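Local coordinates for triacylglycerol lipase (Clostridium botulinum, PDB 5AH1), which hydrolyses synthetic polyesters and, as its lipase name implies, probably triacylglycerols, using an alpha/beta-hydrolase fold that carries a bound zinc ion, at residues T226-N231 with M427-T432. Numbering follows the deposited sequence.
Sequences TISTPN and MDIVGT. With K (potassium ion), chain C.
Ile429 reaches across to Ile227 and Ser228 with both branches of its side chain, and no hydrogen bond joins the two segments. Ile429 CG1 lies 3.7 Å from Ile227 CG2, and the two side chains meet at a slant. CG1 of Ile429 stands anti to its backbone N (chi1 -171°), and the chirality at CB then sets CG2 between N and the carbonyl carbon; that methyl lies 3.4 Å from Ser228 OG. The serine hydroxyl is not left to this apolar neighbour, since it is hydrogen-bonded to Thr333 OG1. His181, on strand 176-181, also touches both Ser228 and Ile429.

Hydrogen bonds shape each segment separately. In 226-231, Asn231 ND2 is 3.3 Å from Thr226 OG1, which lies almost in the amide plane and closes the loop back on the strand end; Pro230 centres an inverse gamma turn. In 427-432, Met427 O accepts from Val430 N at 3.0 Å and from Thr432 N at 3.1 Å, so one carbonyl holds the turn.

Asp428 grips a potassium ion with both carboxylate oxygens, OD1 at 2.6 Å and OD2 at 2.5 Å; three waters, Asp425 and Pro351 O complete the site.

The contact packs the C-terminal end of strand 221-227 against the loop before helix 437-448, beside the probable nucleophile elbow around Ser182, in the alpha/beta-hydrolase fold.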
ATOM      1  N   THR A 226       8.531   1.157  -1.281  1.00  7.26           N
ATOM      2  CA  THR A 226       7.320   1.587  -0.580  1.00  7.35           C
ATOM      3  C   THR A 226       7.117   3.077  -0.816  1.00  6.88           C
ATOM      4  O   THR A 226       8.073   3.846  -0.838  1.00  8.45           O
ATOM      5  CB  THR A 226       7.345   1.238   0.940  1.00  7.06           C
ATOM      6  OG1 THR A 226       8.254   2.084   1.658  1.00  7.84           O
ATOM      7  CG2 THR A 226       7.718  -0.205   1.158  1.00  7.15           C
ATOM      8  N   ILE A 227       5.862   3.460  -1.049  1.00  6.79           N
ATOM      9  CA  ILE A 227       5.482   4.837  -1.324  1.00  7.17           C
ATOM     10  C   ILE A 227       4.304   5.161  -0.407  1.00  6.48           C
ATOM     11  O   ILE A 227       3.257   4.532  -0.493  1.00  7.66           O
ATOM     12  CB  ILE A 227       5.079   5.039  -2.806  1.00  7.57           C
ATOM     13  CG1 ILE A 227       6.187   4.594  -3.763  1.00  9.01           C
ATOM     14  CG2 ILE A 227       4.700   6.499  -3.040  1.00  7.95           C
ATOM     15  CD1 ILE A 227       5.783   4.726  -5.238  1.00  9.41           C
ATOM     16  N   SER A 228       4.499   6.132   0.477  1.00  6.80           N
ATOM     17  CA  SER A 228       3.454   6.546   1.420  1.00  8.11           C
ATOM     18  C   SER A 228       3.011   5.405   2.335  1.00  7.61           C
ATOM     19  O   SER A 228       1.849   5.323   2.751  1.00  8.83           O
ATOM     20  CB  SER A 228       2.230   7.085   0.675  1.00  8.79           C
ATOM     21  OG  SER A 228       2.586   7.989  -0.359  1.00  9.23           O
ATOM     22  N   THR A 229       3.938   4.519   2.657  1.00  7.19           N
ATOM     23  CA  THR A 229       3.587   3.283   3.348  1.00  6.49           C
ATOM     24  C   THR A 229       3.654   3.435   4.874  1.00  6.56           C
ATOM     25  O   THR A 229       4.620   3.995   5.398  1.00  6.78           O
ATOM     26  CB  THR A 229       4.517   2.142   2.905  1.00  6.85           C
ATOM     27  OG1 THR A 229       4.248   1.855   1.534  1.00  7.37           O
ATOM     28  CG2 THR A 229       4.336   0.858   3.730  1.00  7.35           C
ATOM     29  N   PRO A 230       2.637   2.920   5.583  1.00  6.46           N
ATOM     30  CA  PRO A 230       2.689   2.885   7.051  1.00  6.52           C
ATOM     31  C   PRO A 230       3.611   1.767   7.544  1.00  7.12           C
ATOM     32  O   PRO A 230       3.175   0.756   8.079  1.00  7.28           O
ATOM     33  CB  PRO A 230       1.242   2.623   7.436  1.00  6.73           C
ATOM     34  CG  PRO A 230       0.715   1.786   6.304  1.00  7.08           C
ATOM     35  CD  PRO A 230       1.377   2.349   5.065  1.00  7.38           C
ATOM     36  N   ASN A 231       4.910   1.932   7.327  1.00  6.18           N
ATOM     37  CA  ASN A 231       5.846   0.900   7.737  1.00  5.88           C
ATOM     38  C   ASN A 231       5.881   0.708   9.262  1.00  6.63           C
ATOM     39  O   ASN A 231       6.188  -0.390   9.741  1.00  6.80           O
ATOM     40  CB  ASN A 231       7.244   1.177   7.186  1.00  6.53           C
ATOM     41  CG  ASN A 231       7.393   0.806   5.709  1.00  7.56           C
ATOM     42  OD1 ASN A 231       7.118  -0.324   5.319  1.00  7.51           O
ATOM     43  ND2 ASN A 231       7.864   1.750   4.898  1.00  7.84           N
ATOM     44  N   MET A 427      -2.871  10.472  -1.782  0.50  9.11           N
ATOM     45  CA  MET A 427      -3.401   9.970  -3.047  0.50  9.30           C
ATOM     46  C   MET A 427      -2.761  10.677  -4.257  0.50  9.05           C
ATOM     47  O   MET A 427      -2.696  10.105  -5.354  0.50  9.62           O
ATOM     48  CB  MET A 427      -4.933  10.091  -3.069  0.50 10.86           C
ATOM     49  CG  MET A 427      -5.621   9.228  -2.021  0.50 11.93           C
ATOM     50  SD  MET A 427      -7.379   8.945  -2.331  0.50 12.97           S
ATOM     51  CE  MET A 427      -8.028  10.609  -2.395  0.50 12.45           C
ATOM     52  N   ASP A 428      -2.281  11.906  -4.064  1.00  9.19           N
ATOM     53  CA  ASP A 428      -1.669  12.672  -5.155  1.00  9.57           C
ATOM     54  C   ASP A 428      -0.547  11.895  -5.831  1.00  8.60           C
ATOM     55  O   ASP A 428      -0.341  12.011  -7.047  1.00  9.54           O
ATOM     56  CB  ASP A 428      -1.044  13.963  -4.633  1.00  9.76           C
ATOM     57  CG  ASP A 428      -2.064  15.007  -4.196  1.00  9.71           C
ATOM     58  OD1 ASP A 428      -3.236  14.953  -4.646  1.00 12.18           O
ATOM     59  OD2 ASP A 428      -1.686  15.897  -3.394  1.00 10.15           O
ATOM     60  N   ILE A 429       0.219  11.142  -5.049  1.00  9.08           N
ATOM     61  CA  ILE A 429       1.394  10.451  -5.578  1.00  9.00           C
ATOM     62  C   ILE A 429       1.036   9.293  -6.509  1.00  9.35           C
ATOM     63  O   ILE A 429       1.888   8.823  -7.263  1.00  9.86           O
ATOM     64  CB  ILE A 429       2.345   9.987  -4.426  1.00  9.46           C
ATOM     65  CG1 ILE A 429       3.690   9.451  -4.952  1.00 10.04           C
ATOM     66  CG2 ILE A 429       1.633   8.957  -3.515  1.00  8.59           C
ATOM     67  CD1 ILE A 429       4.476  10.432  -5.826  1.00 10.46           C
ATOM     68  N   VAL A 430      -0.214   8.825  -6.457  1.00  8.77           N
ATOM     69  CA  VAL A 430      -0.697   7.853  -7.441  1.00  8.84           C
ATOM     70  C   VAL A 430      -1.668   8.506  -8.443  1.00 10.11           C
ATOM     71  O   VAL A 430      -2.423   7.807  -9.135  1.00 11.02           O
ATOM     72  CB  VAL A 430      -1.321   6.588  -6.783  1.00  9.63           C
ATOM     73  CG1 VAL A 430      -0.268   5.831  -6.015  1.00 10.28           C
ATOM     74  CG2 VAL A 430      -2.496   6.928  -5.864  1.00 10.79           C
ATOM     75  N   GLY A 431      -1.610   9.831  -8.566  1.00 10.97           N
ATOM     76  CA  GLY A 431      -2.319  10.520  -9.641  1.00 11.06           C
ATOM     77  C   GLY A 431      -3.697  11.048  -9.297  1.00 11.32           C
ATOM     78  O   GLY A 431      -4.393  11.586 -10.159  1.00 12.06           O
ATOM     79  N   THR A 432      -4.084  10.911  -8.034  1.00 12.03           N
ATOM     80  CA  THR A 432      -5.384  11.343  -7.536  1.00 12.36           C
ATOM     81  C   THR A 432      -5.160  12.392  -6.426  1.00 12.40           C
ATOM     82  O   THR A 432      -5.264  12.084  -5.234  1.00 11.36           O
ATOM     83  CB  THR A 432      -6.157  10.114  -7.020  1.00 12.36           C
ATOM     84  OG1 THR A 432      -6.367   9.209  -8.119  1.00 13.60           O
ATOM     85  CG2 THR A 432      -7.513  10.491  -6.436  1.00 12.89           C
TER
HETATM   86  K     K C1456      -3.889  16.999  -3.230  1.00 12.62           K
HETATM   87  O   HOH W   1      -5.234  19.024  -3.065  1.00 16.39           O
HETATM   88  O   HOH W   2      -6.106  16.270  -3.926  1.00 16.11           O
HETATM   89  O   HOH W   3      -3.565  17.676  -5.675  1.00 21.68           O